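Local coordinates for protein trans-4-hydroxy-L-proline dehydratase (Clostridioides difficile 70-100-2010, PDB 6VXC) that catalyses the dehydration of trans-4-hydroxy-L-proline to (S)-1-pyrroline-5-carboxylate as a glycyl radical enzyme in the anaerobic degradation of 4-hydroxyproline, at residues A431-L436 / K441-A446; G184-K189 / I547-I552; R650-V653 / E657-V660; G303-H308 / Y381-V386; E690-E695 / M713-T718. All coordinates share one frame; numbering follows the deposited sequence.

Interaction 1: residues A431-L436 / K441-A446; sequences AIVQEL and KTIEDA
The methyl of Ala446 is the bump at the middle of this contact, and the hollow it enters lies between Val433 and Leu436, one helical turn apart on residues 431-436. Its CB rests 3.9 Å from Leu436 CB on one flank and 4.1 Å from Val433 CG1 on the other, with Val433 O against it as well. So small a side chain is consistent with the close approach of the backbones, the CA atoms of Val433 and Ala446 being 5.4 Å apart. Val433 closes one end of the hollow: with CG1 anti to the backbone N (chi1 167°), this branch also meets the end of Ile443, whose CD1 lies 3.7 Å away. Leu436 closes the other end and forks around its neighbours. Its CD1 reaches Ala446 O, whereas CD2 packs 3.8 Å from CE of Lys441. The lysine chain bends at chi2 (73°) and then runs straight, its CB, CG and CD near Leu436 O and its CE crossing CD2, while NZ goes on to a salt bridge with Glu463. Lys441 N also donates to Leu436 O at 3.0 Å; the bond spans the turn that ends the first helix. Thr442 then caps the second helix, its OG1 accepting from Asp445 N. The result is a tight corner between helix 429-438 and the one-turn helix 443-446, packed on an alanine. It lies near the active-site strands of the glycyl radical enzyme fold, where Leu436 also touches Thr457, next to Glu456, the probable proton acceptor.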
# COMPACT_ATOMS: atom_id res chain seq x y z
N ALA A 431 4.74 -4.08 -18.72
CA ALA A 431 4.31 -2.72 -18.40
C ALA A 431 5.16 -2.14 -17.27
O ALA A 431 5.62 -1.00 -17.36
CB ALA A 431 2.82 -2.72 -18.03
N ILE A 432 5.39 -2.92 -16.22
CA ILE A 432 6.22 -2.47 -15.10
C ILE A 432 7.58 -1.99 -15.59
O ILE A 432 8.04 -0.90 -15.23
CB ILE A 432 6.37 -3.60 -14.07
CG1 ILE A 432 5.04 -3.82 -13.33
CG2 ILE A 432 7.51 -3.29 -13.13
CD1 ILE A 432 4.98 -5.15 -12.60
N VAL A 433 8.25 -2.80 -16.41
CA VAL A 433 9.59 -2.44 -16.85
C VAL A 433 9.56 -1.15 -17.65
O VAL A 433 10.41 -0.26 -17.45
CB VAL A 433 10.23 -3.58 -17.64
CG1 VAL A 433 11.48 -3.08 -18.37
CG2 VAL A 433 10.59 -4.71 -16.70
N GLN A 434 8.60 -1.02 -18.56
CA GLN A 434 8.51 0.19 -19.38
C GLN A 434 8.10 1.41 -18.55
O GLN A 434 8.62 2.51 -18.78
CB GLN A 434 7.56 -0.07 -20.55
CG GLN A 434 8.22 -0.86 -21.68
CD GLN A 434 7.26 -1.27 -22.79
OE1 GLN A 434 6.12 -1.63 -22.52
NE2 GLN A 434 7.68 -1.11 -24.03
N GLU A 435 7.19 1.23 -17.58
CA GLU A 435 6.86 2.32 -16.67
C GLU A 435 8.12 2.82 -15.97
O GLU A 435 8.36 4.04 -15.88
CB GLU A 435 5.82 1.85 -15.65
CG GLU A 435 4.40 1.62 -16.21
CD GLU A 435 3.61 0.65 -15.35
OE1 GLU A 435 3.97 0.51 -14.16
OE2 GLU A 435 2.66 0.01 -15.85
N LEU A 436 8.93 1.90 -15.46
CA LEU A 436 10.16 2.28 -14.78
C LEU A 436 11.11 3.01 -15.71
O LEU A 436 11.70 4.03 -15.33
CB LEU A 436 10.82 1.03 -14.17
CG LEU A 436 10.05 0.46 -12.98
CD1 LEU A 436 10.49 -0.97 -12.64
CD2 LEU A 436 10.22 1.36 -11.77
N LYS A 441 14.55 4.93 -14.94
CA LYS A 441 15.33 3.79 -14.49
C LYS A 441 16.07 3.15 -15.66
O LYS A 441 15.53 3.04 -16.77
CB LYS A 441 14.42 2.75 -13.83
CG LYS A 441 13.97 3.02 -12.42
CD LYS A 441 12.94 4.13 -12.33
CE LYS A 441 12.44 4.29 -10.89
NZ LYS A 441 11.45 5.40 -10.76
N THR A 442 17.31 2.72 -15.42
CA THR A 442 18.01 1.92 -16.42
C THR A 442 17.34 0.55 -16.57
O THR A 442 16.65 0.07 -15.67
CB THR A 442 19.49 1.77 -16.03
OG1 THR A 442 19.59 1.00 -14.83
CG2 THR A 442 20.15 3.14 -15.82
N ILE A 443 17.56 -0.09 -17.73
CA ILE A 443 16.97 -1.42 -17.92
C ILE A 443 17.52 -2.39 -16.88
O ILE A 443 16.80 -3.25 -16.36
CB ILE A 443 17.19 -1.95 -19.36
CG1 ILE A 443 16.55 -3.32 -19.54
CG2 ILE A 443 18.65 -2.08 -19.69
CD1 ILE A 443 15.04 -3.34 -19.42
N GLU A 444 18.80 -2.24 -16.52
CA GLU A 444 19.37 -3.11 -15.50
C GLU A 444 18.62 -2.98 -14.18
O GLU A 444 18.32 -3.98 -13.53
CB GLU A 444 20.85 -2.81 -15.27
CG GLU A 444 21.39 -3.66 -14.11
CD GLU A 444 22.90 -3.67 -13.99
OE1 GLU A 444 23.55 -2.75 -14.52
OE2 GLU A 444 23.43 -4.63 -13.37
N ASP A 445 18.32 -1.75 -13.78
CA ASP A 445 17.60 -1.54 -12.53
C ASP A 445 16.12 -1.90 -12.67
O ASP A 445 15.52 -2.43 -11.73
CB ASP A 445 17.77 -0.09 -12.05
CG ASP A 445 19.20 0.20 -11.55
OD1 ASP A 445 19.96 -0.75 -11.29
OD2 ASP A 445 19.54 1.40 -11.41
N ALA A 446 15.52 -1.62 -13.82
CA ALA A 446 14.10 -1.91 -13.98
C ALA A 446 13.80 -3.40 -13.85
O ALA A 446 12.75 -3.77 -13.32
CB ALA A 446 13.60 -1.39 -15.33

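Interaction 2: residues G184-K189 / I547-I552; sequences GDTIYK and IVDDCI
Ile187 and Ile547 make the direct apolar touch, methyl to methyl, CG2 to CG2 at 3.7 Å. With CG2 anti to the carbonyl carbon in both (chi1 61° and 59°), the short branches face each other; Val286 of helix 276-293 touches both side chains. Beside this touch the first shell is water. Water 1 accepts from Gly184 N at 2.7 Å and donates to Ile547 O at 2.9 Å. Water 3 also donates to Ile547 O, at 2.8 Å, and bonds to Thr186 OG1, so this carbonyl is held by two waters. The same hydroxyl reaches water 2, 2.8 Å from OG1, which donates to Asp549 OD1. Thr186 thus works through solvent, its OG1 being 4.1 Å from Ile547 O. In the second shell, Asp549 is steadied through OD2 by a salt bridge to Lys462. Within 184-189, a separate salt bridge pairs Asp185 with Lys189, whose NZ meets OD2 from above the carboxylate plane. Asp550 turns to Arg564 and gives no side-chain cap to the helix it precedes. The contact is a hydrated junction between a loop entering the weakly bonded helical turn about 186-189 and a type II beta turn, Val548 to Cys551, leading into helix 551-554.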
# COMPACT_ATOMS: atom_id res chain seq x y z
N GLY A 184 15.54 -4.72 -1.38
CA GLY A 184 16.36 -5.21 -2.48
C GLY A 184 17.08 -6.49 -2.12
O GLY A 184 16.61 -7.28 -1.30
N ASP A 185 18.27 -6.67 -2.68
CA ASP A 185 19.05 -7.88 -2.44
C ASP A 185 20.22 -7.66 -1.50
O ASP A 185 20.95 -8.61 -1.21
CB ASP A 185 19.57 -8.47 -3.76
CG ASP A 185 20.61 -7.59 -4.43
OD1 ASP A 185 20.83 -6.46 -3.97
OD2 ASP A 185 21.21 -8.03 -5.43
N THR A 186 20.40 -6.46 -0.97
CA THR A 186 21.58 -6.18 -0.15
C THR A 186 21.67 -7.11 1.05
O THR A 186 22.73 -7.66 1.34
CB THR A 186 21.57 -4.72 0.28
OG1 THR A 186 21.67 -3.90 -0.88
CG2 THR A 186 22.77 -4.45 1.19
N ILE A 187 20.55 -7.34 1.75
CA ILE A 187 20.58 -8.15 2.97
C ILE A 187 20.88 -9.62 2.73
O ILE A 187 21.10 -10.35 3.69
CB ILE A 187 19.26 -8.03 3.75
CG1 ILE A 187 18.08 -8.55 2.90
CG2 ILE A 187 19.02 -6.60 4.13
CD1 ILE A 187 16.77 -8.79 3.70
N TYR A 188 20.87 -10.10 1.48
CA TYR A 188 21.27 -11.48 1.21
C TYR A 188 22.74 -11.60 0.85
O TYR A 188 23.27 -12.71 0.86
CB TYR A 188 20.40 -12.08 0.09
CG TYR A 188 18.94 -11.79 0.31
CD1 TYR A 188 18.24 -12.39 1.36
CD2 TYR A 188 18.26 -10.89 -0.49
CE1 TYR A 188 16.93 -12.10 1.60
CE2 TYR A 188 16.94 -10.59 -0.27
CZ TYR A 188 16.28 -11.20 0.78
OH TYR A 188 14.97 -10.91 1.02
N LYS A 189 23.41 -10.48 0.57
CA LYS A 189 24.82 -10.46 0.24
C LYS A 189 25.69 -9.88 1.34
O LYS A 189 26.90 -10.11 1.33
CB LYS A 189 25.05 -9.67 -1.07
CG LYS A 189 24.29 -10.23 -2.25
CD LYS A 189 24.44 -9.40 -3.53
CE LYS A 189 23.92 -7.99 -3.38
NZ LYS A 189 23.84 -7.29 -4.71
N ILE A 547 20.11 -0.13 3.81
CA ILE A 547 19.83 -1.20 2.87
C ILE A 547 19.24 -0.70 1.55
O ILE A 547 18.75 -1.50 0.77
CB ILE A 547 18.91 -2.27 3.50
CG1 ILE A 547 17.60 -1.62 3.94
CG2 ILE A 547 19.64 -3.01 4.63
CD1 ILE A 547 16.53 -2.61 4.34
N VAL A 548 19.25 0.59 1.34
CA VAL A 548 18.72 1.15 0.14
C VAL A 548 19.79 1.82 -0.70
O VAL A 548 20.42 2.76 -0.27
CB VAL A 548 17.61 2.17 0.41
CG1 VAL A 548 17.30 2.94 -0.85
CG2 VAL A 548 16.38 1.56 1.02
N ASP A 549 19.92 1.35 -1.93
CA ASP A 549 20.83 1.94 -2.85
C ASP A 549 20.66 3.41 -3.11
O ASP A 549 19.67 3.91 -3.53
CB ASP A 549 20.98 1.22 -4.16
CG ASP A 549 21.73 -0.06 -4.04
OD1 ASP A 549 22.54 -0.19 -3.17
OD2 ASP A 549 21.51 -0.89 -4.87
N ASP A 550 21.87 3.82 -2.87
CA ASP A 550 22.78 4.86 -2.80
C ASP A 550 22.94 5.60 -1.49
O ASP A 550 23.78 6.41 -1.44
CB ASP A 550 23.22 5.51 -4.11
CG ASP A 550 23.05 4.62 -5.32
OD1 ASP A 550 23.33 3.45 -5.28
OD2 ASP A 550 22.59 5.13 -6.30
N CYS A 551 22.23 5.19 -0.42
CA CYS A 551 22.31 6.08 0.74
C CYS A 551 23.71 6.11 1.33
O CYS A 551 24.24 7.18 1.62
CB CYS A 551 21.27 5.67 1.79
SG CYS A 551 19.55 5.79 1.22
N ILE A 552 24.34 4.93 1.50
CA ILE A 552 25.68 4.89 2.09
C ILE A 552 26.68 5.61 1.19
O ILE A 552 27.43 6.48 1.64
CB ILE A 552 26.10 3.43 2.38
CG1 ILE A 552 25.27 2.84 3.52
CG2 ILE A 552 27.60 3.32 2.65
CD1 ILE A 552 25.48 1.34 3.78
O HOH W 1 16.30 -2.95 0.56
O HOH W 2 21.63 -1.12 -0.67
O HOH W 3 18.66 -3.30 -1.42

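Interaction 3: residues R650-V653 / E657-V660; sequences RPTV and EYRV
Arg650 and Tyr658 are joined by one backbone hydrogen bond, Tyr658 N to Arg650 O at 2.8 Å, and next to it Pro651 and Glu657 form a single beta bridge with their CA atoms 4.4 Å apart. The Arg650 oxygen is the focus of the contact. Besides the amide it receives a CA-H...O contact from Glu657, 3.2 Å from CA, and the edge of the Tyr658 ring comes up to it in plane, CD1 being 3.5 Å away. Pro651 O meets the same edge at CE1. Two aliphatic groups fit around the ring: Arg650 CB lies 4.1 Å from CD1, and Thr652 CG2 approaches CE1 obliquely at 3.8 Å. The methyl is set there by a chi1 of 69°, which turns CG2 anti to the carbonyl carbon and towards the backbone of Glu657 while OG1 accepts from Gly656 N in the intervening loop. The charged ends lead elsewhere. Arg650 extends from CG to NE and reaches Glu646 and Asp522 on two helices, and the carboxylate of Glu657 pairs with Arg659 of its own strand, where NH2 meets OE2 on the anti side at 2.8 Å, tilted 34° out of the carboxylate plane. On its other side the strand bonds to Arg568 of strand 565-573, making 657-661 an outer member of a parallel sheet. Backbone polarity, with the ring edge against the carbonyls, probably does most to join the loop to the sheet margin, while the ion pairs tie each segment to other partners and contribute little across the contact itself.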
# COMPACT_ATOMS: atom_id res chain seq x y z
N ARG A 650 6.55 17.87 -12.01
CA ARG A 650 6.79 18.85 -10.98
C ARG A 650 7.92 18.36 -10.08
O ARG A 650 7.96 17.18 -9.74
CB ARG A 650 5.54 19.08 -10.13
CG ARG A 650 4.36 19.67 -10.86
CD ARG A 650 3.21 19.71 -9.89
NE ARG A 650 2.03 20.33 -10.47
CZ ARG A 650 1.52 21.50 -10.10
NH1 ARG A 650 2.10 22.21 -9.13
NH2 ARG A 650 0.42 21.96 -10.68
N PRO A 651 8.83 19.23 -9.65
CA PRO A 651 9.96 18.79 -8.82
C PRO A 651 9.54 18.46 -7.40
O PRO A 651 8.61 19.04 -6.85
CB PRO A 651 10.91 19.99 -8.83
CG PRO A 651 10.08 21.18 -9.27
CD PRO A 651 8.74 20.70 -9.75
N THR A 652 10.23 17.50 -6.80
CA THR A 652 10.15 17.24 -5.37
C THR A 652 11.29 17.97 -4.66
O THR A 652 12.29 18.34 -5.28
CB THR A 652 10.23 15.74 -5.06
OG1 THR A 652 11.55 15.28 -5.36
CG2 THR A 652 9.17 14.94 -5.88
N VAL A 653 11.15 18.12 -3.35
CA VAL A 653 12.14 18.89 -2.59
C VAL A 653 13.50 18.21 -2.65
O VAL A 653 14.53 18.87 -2.82
CB VAL A 653 11.69 19.08 -1.13
CG1 VAL A 653 12.80 19.74 -0.30
CG2 VAL A 653 10.44 19.94 -1.08
N GLU A 657 10.89 13.86 -8.97
CA GLU A 657 9.76 14.50 -9.64
C GLU A 657 8.46 13.79 -9.28
O GLU A 657 8.45 12.65 -8.81
CB GLU A 657 9.93 14.50 -11.16
CG GLU A 657 9.67 13.15 -11.78
CD GLU A 657 9.74 13.15 -13.31
OE1 GLU A 657 10.02 14.22 -13.92
OE2 GLU A 657 9.53 12.07 -13.91
N TYR A 658 7.36 14.50 -9.51
CA TYR A 658 6.03 13.95 -9.30
C TYR A 658 5.61 13.12 -10.50
O TYR A 658 5.99 13.41 -11.65
CB TYR A 658 5.00 15.06 -9.06
CG TYR A 658 4.93 15.42 -7.62
CD1 TYR A 658 5.83 16.34 -7.07
CD2 TYR A 658 4.02 14.81 -6.77
CE1 TYR A 658 5.80 16.65 -5.75
CE2 TYR A 658 3.98 15.11 -5.42
CZ TYR A 658 4.88 16.04 -4.93
OH TYR A 658 4.86 16.34 -3.60
N ARG A 659 4.86 12.07 -10.22
CA ARG A 659 4.25 11.23 -11.24
C ARG A 659 2.85 10.82 -10.76
O ARG A 659 2.43 11.17 -9.66
CB ARG A 659 5.13 10.01 -11.56
CG ARG A 659 6.57 10.38 -12.01
CD ARG A 659 7.35 9.17 -12.53
NE ARG A 659 6.78 8.69 -13.78
CZ ARG A 659 6.92 9.29 -14.96
NH1 ARG A 659 6.35 8.78 -16.04
NH2 ARG A 659 7.65 10.40 -15.05
N VAL A 660 2.16 10.03 -11.57
CA VAL A 660 0.74 9.81 -11.40
C VAL A 660 0.47 8.32 -11.30
O VAL A 660 1.15 7.52 -11.94
CB VAL A 660 0.03 10.49 -12.60
CG1 VAL A 660 -0.92 9.61 -13.31
CG2 VAL A 660 -0.55 11.88 -12.19

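Interaction 4: residues G303-H308 / Y381-V386; sequences GRLDQH and YIILDV
Ile383 meets Leu305 and Asp306 through a single methyl, its CD1, and the closest of its partners belongs to a buried acid. That methyl lies 3.9 Å from Asp306 CB and 4.1 Å from Leu305 CD2, so the aliphatic root of the aspartate serves as part of an apolar surface. Ile383 reaches it by stretching: CG1 stands anti to the carbonyl carbon and chi2 of 167° carries CD1 straight out from the helix. Leu305 comes to the same methyl, while Asp306 bends its carboxylate aside, CG lying between the backbone N and the carbonyl carbon (chi1 56°). The acid is well provided for there. Gln307 NE2 donates to OD1 at 3.0 Å, coming from above the carboxylate plane, and Arg304 NH1 adds a salt bridge to OD1 whose hydrogen bond is weak. On the other oxygen, OD2, Ser380 OG and Gly366 N are bonded. The positive charge of Arg304 and these several donors would probably keep the buried carboxylate ionised. Gln307 CG in turn packs 3.4 Å above the guanidinium plane of Arg304, near its rim. The contact joins the start of helix 305-318 to the middle of helix 378-390 alongside strand 362-366, whose Thr365 touches both Asp306 and Ile383; helix 324-339 packs against 378-390 through Ile382, and helix 407-418 through Leu384.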
# COMPACT_ATOMS: atom_id res chain seq x y z
N GLY A 303 9.66 -8.20 -1.63
CA GLY A 303 9.55 -7.92 -3.05
C GLY A 303 9.65 -9.18 -3.89
O GLY A 303 8.73 -10.00 -3.87
N ARG A 304 10.75 -9.34 -4.63
CA ARG A 304 10.92 -10.48 -5.55
C ARG A 304 11.49 -11.68 -4.78
O ARG A 304 12.61 -12.14 -5.02
CB ARG A 304 11.80 -10.06 -6.72
CG ARG A 304 11.30 -8.82 -7.49
CD ARG A 304 10.07 -9.10 -8.41
NE ARG A 304 10.49 -9.93 -9.53
CZ ARG A 304 10.23 -11.23 -9.64
NH1 ARG A 304 9.51 -11.83 -8.71
NH2 ARG A 304 10.70 -11.91 -10.67
N LEU A 305 10.67 -12.16 -3.85
CA LEU A 305 11.09 -13.19 -2.90
C LEU A 305 11.59 -14.44 -3.61
O LEU A 305 12.62 -15.00 -3.22
CB LEU A 305 9.94 -13.52 -1.95
CG LEU A 305 10.18 -14.58 -0.87
CD1 LEU A 305 11.31 -14.18 0.06
CD2 LEU A 305 8.89 -14.85 -0.08
N ASP A 306 10.91 -14.89 -4.68
CA ASP A 306 11.34 -16.12 -5.34
C ASP A 306 12.70 -15.94 -6.02
O ASP A 306 13.45 -16.92 -6.15
CB ASP A 306 10.29 -16.65 -6.35
CG ASP A 306 9.85 -15.64 -7.46
OD1 ASP A 306 10.37 -14.51 -7.52
OD2 ASP A 306 8.97 -16.03 -8.28
N GLN A 307 13.05 -14.72 -6.44
CA GLN A 307 14.38 -14.51 -7.01
C GLN A 307 15.46 -14.54 -5.93
O GLN A 307 16.55 -15.08 -6.15
CB GLN A 307 14.44 -13.18 -7.77
CG GLN A 307 13.36 -13.02 -8.87
CD GLN A 307 13.34 -14.18 -9.84
OE1 GLN A 307 14.28 -14.38 -10.62
NE2 GLN A 307 12.27 -14.97 -9.79
N HIS A 308 15.18 -13.98 -4.75
CA HIS A 308 16.21 -13.93 -3.71
C HIS A 308 16.44 -15.30 -3.09
O HIS A 308 17.58 -15.64 -2.75
CB HIS A 308 15.84 -12.89 -2.65
CG HIS A 308 15.63 -11.52 -3.21
ND1 HIS A 308 14.48 -10.79 -3.00
CD2 HIS A 308 16.40 -10.78 -4.03
CE1 HIS A 308 14.56 -9.65 -3.66
NE2 HIS A 308 15.72 -9.62 -4.29
N TYR A 381 6.72 -21.75 -7.42
CA TYR A 381 5.63 -22.68 -7.25
C TYR A 381 5.39 -23.01 -5.79
O TYR A 381 4.24 -23.21 -5.38
CB TYR A 381 5.88 -23.95 -8.07
CG TYR A 381 5.62 -23.75 -9.54
CD1 TYR A 381 4.31 -23.62 -10.00
CD2 TYR A 381 6.66 -23.68 -10.46
CE1 TYR A 381 4.03 -23.44 -11.34
CE2 TYR A 381 6.39 -23.49 -11.81
CZ TYR A 381 5.07 -23.37 -12.24
OH TYR A 381 4.81 -23.19 -13.58
N ILE A 382 6.46 -23.04 -4.98
CA ILE A 382 6.28 -23.21 -3.54
C ILE A 382 5.45 -22.05 -2.96
O ILE A 382 4.53 -22.27 -2.17
CB ILE A 382 7.64 -23.36 -2.83
CG1 ILE A 382 8.41 -24.59 -3.35
CG2 ILE A 382 7.44 -23.52 -1.35
CD1 ILE A 382 9.85 -24.68 -2.81
N ILE A 383 5.75 -20.81 -3.36
CA ILE A 383 4.99 -19.66 -2.85
C ILE A 383 3.51 -19.78 -3.23
O ILE A 383 2.62 -19.54 -2.40
CB ILE A 383 5.60 -18.35 -3.37
CG1 ILE A 383 6.97 -18.13 -2.72
CG2 ILE A 383 4.64 -17.16 -3.13
CD1 ILE A 383 7.82 -17.04 -3.35
N LEU A 384 3.21 -20.17 -4.47
CA LEU A 384 1.82 -20.38 -4.85
C LEU A 384 1.16 -21.45 -3.99
O LEU A 384 0.01 -21.28 -3.54
CB LEU A 384 1.71 -20.73 -6.33
CG LEU A 384 2.04 -19.64 -7.36
CD1 LEU A 384 1.59 -20.08 -8.75
CD2 LEU A 384 1.38 -18.30 -6.99
N ASP A 385 1.88 -22.54 -3.69
CA ASP A 385 1.32 -23.56 -2.81
C ASP A 385 1.06 -23.02 -1.40
O ASP A 385 0.04 -23.35 -0.79
CB ASP A 385 2.25 -24.78 -2.73
CG ASP A 385 2.23 -25.63 -3.99
OD1 ASP A 385 1.27 -25.53 -4.78
OD2 ASP A 385 3.19 -26.40 -4.18
N VAL A 386 1.99 -22.23 -0.84
CA VAL A 386 1.75 -21.78 0.53
C VAL A 386 0.63 -20.72 0.58
O VAL A 386 -0.18 -20.72 1.51
CB VAL A 386 3.03 -21.29 1.25
CG1 VAL A 386 4.32 -21.63 0.51
CG2 VAL A 386 2.95 -19.84 1.70

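Interaction 5: residues E690-E695 / M713-T718; sequences EGISPE and MDHIKT
Ile692 sends its CB towards Met713 and His715, and from that atom the side chain divides between them. The short branch, CG2, packs into the end of Met713, 3.6 Å from CE and 3.7 Å from SD. The long branch begins at CG1, placed between the backbone N and the carbonyl carbon by a chi1 of 65°, and runs out through an extended chi2 to CD1. There the methyl meets His715 CE1 at 3.7 Å, lying in the ring plane at its edge. Met713 arrives straight through CG and turns only at chi3 (-77°), which brings its terminal methyl against the isoleucine. The histidine ring is fixed on both nitrogens, NE2 to Cys710 O and ND1 to Thr721 OG1, so CE1 sits between two bonded atoms when it meets the methyl. Ile692 sits in a type II' turn, Glu690 to Ser693, braced by Ser693 OG donating to Glu690 OE1 at 2.6 Å. The chemistry is that of a small, buried, largely apolar joint within the C-terminal part that carries the glycyl radical site in this family: van der Waals packing is what the two loops share across this contact, with Ile692 about 12 Å, side chain to side chain, from Cys454, the radical cysteine by similarity.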
# COMPACT_ATOMS: atom_id res chain seq x y z
N GLU A 690 -14.19 2.75 -8.33
CA GLU A 690 -12.94 2.25 -7.75
C GLU A 690 -11.89 1.97 -8.83
O GLU A 690 -12.21 1.44 -9.90
CB GLU A 690 -13.19 1.00 -6.89
CG GLU A 690 -14.30 0.08 -7.39
CD GLU A 690 -13.92 -0.87 -8.52
OE1 GLU A 690 -12.72 -1.12 -8.74
OE2 GLU A 690 -14.85 -1.35 -9.20
N GLY A 691 -10.65 2.33 -8.53
CA GLY A 691 -9.55 2.16 -9.48
C GLY A 691 -9.86 2.81 -10.81
O GLY A 691 -10.45 3.89 -10.87
N ILE A 692 -9.50 2.13 -11.90
CA ILE A 692 -9.91 2.54 -13.24
C ILE A 692 -11.09 1.69 -13.73
O ILE A 692 -11.36 1.63 -14.93
CB ILE A 692 -8.75 2.48 -14.25
CG1 ILE A 692 -8.27 1.04 -14.46
CG2 ILE A 692 -7.63 3.48 -13.87
CD1 ILE A 692 -7.35 0.84 -15.64
N SER A 693 -11.81 1.06 -12.81
CA SER A 693 -12.94 0.22 -13.15
C SER A 693 -14.10 1.07 -13.65
O SER A 693 -14.15 2.27 -13.40
CB SER A 693 -13.40 -0.58 -11.92
OG SER A 693 -12.32 -1.26 -11.28
N PRO A 694 -15.05 0.45 -14.35
CA PRO A 694 -16.26 1.18 -14.77
C PRO A 694 -17.11 1.60 -13.58
O PRO A 694 -17.04 1.03 -12.49
CB PRO A 694 -17.01 0.17 -15.64
CG PRO A 694 -15.97 -0.87 -16.02
CD PRO A 694 -15.01 -0.92 -14.87
N GLU A 695 -17.95 2.60 -13.81
CA GLU A 695 -18.96 3.02 -12.85
C GLU A 695 -20.00 1.91 -12.66
O GLU A 695 -20.14 1.01 -13.49
CB GLU A 695 -19.67 4.30 -13.33
CG GLU A 695 -19.30 5.58 -12.57
CD GLU A 695 -20.02 5.72 -11.22
OE1 GLU A 695 -20.51 4.70 -10.70
OE2 GLU A 695 -20.09 6.85 -10.69
N MET A 713 -6.16 3.96 -21.82
CA MET A 713 -5.35 4.73 -20.89
C MET A 713 -3.89 4.32 -21.06
O MET A 713 -3.58 3.14 -21.19
CB MET A 713 -5.84 4.48 -19.47
CG MET A 713 -5.16 5.26 -18.37
SD MET A 713 -5.78 4.81 -16.74
CE MET A 713 -7.33 5.70 -16.73
N ASP A 714 -2.98 5.30 -21.05
CA ASP A 714 -1.57 5.00 -21.30
C ASP A 714 -0.92 4.59 -19.98
O ASP A 714 -0.35 5.40 -19.25
CB ASP A 714 -0.84 6.17 -21.95
CG ASP A 714 0.49 5.74 -22.57
OD1 ASP A 714 0.87 4.57 -22.38
OD2 ASP A 714 1.13 6.56 -23.26
N HIS A 715 -0.99 3.29 -19.68
CA HIS A 715 -0.44 2.78 -18.43
C HIS A 715 1.05 3.03 -18.31
O HIS A 715 1.55 3.22 -17.19
CB HIS A 715 -0.74 1.28 -18.31
CG HIS A 715 -2.20 0.98 -18.43
ND1 HIS A 715 -3.03 0.91 -17.34
CD2 HIS A 715 -2.99 0.80 -19.51
CE1 HIS A 715 -4.27 0.69 -17.74
NE2 HIS A 715 -4.28 0.62 -19.05
N ILE A 716 1.78 3.08 -19.43
CA ILE A 716 3.23 3.20 -19.35
C ILE A 716 3.64 4.53 -18.72
O ILE A 716 4.72 4.62 -18.12
CB ILE A 716 3.87 3.00 -20.73
CG1 ILE A 716 3.41 1.69 -21.35
CG2 ILE A 716 5.39 3.08 -20.62
CD1 ILE A 716 3.49 0.53 -20.42
N LYS A 717 2.81 5.56 -18.85
CA LYS A 717 3.08 6.89 -18.31
C LYS A 717 2.68 7.04 -16.85
O LYS A 717 2.78 8.15 -16.32
CB LYS A 717 2.35 7.94 -19.15
CG LYS A 717 2.91 8.09 -20.54
CD LYS A 717 2.16 9.15 -21.34
CE LYS A 717 2.73 9.25 -22.75
NZ LYS A 717 1.92 10.14 -23.61
N THR A 718 2.25 5.98 -16.19
CA THR A 718 1.86 6.02 -14.78
C THR A 718 2.83 5.19 -13.94
O THR A 718 3.69 4.47 -14.45
CB THR A 718 0.45 5.47 -14.56
OG1 THR A 718 0.49 4.04 -14.65
CG2 THR A 718 -0.55 6.03 -15.59

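In the fold
Interactions 1, 4 and 5 are buried, whereas 2 and 3 are partly buried. Interaction 1 touches interaction 5, Glu435 packing on the 715-718 backbone, so helix 429-438 packs against the 713-718 loop there; interaction 3 joins the same neighbourhood through Val660 against Thr718. Interactions 2 and 4 form a second pair, joined by the stacked rings of Tyr188 and His308, and 4 is nested within the long loop that 2 closes. The chemistry follows place: apolar packing in 4 and 5, the same with a backbone bond in 1, ordered water in 2, a backbone bridge at a sheet edge in 3. Interactions 1 and 3 join segments only a few residues apart, while 2 spans over 350 residues.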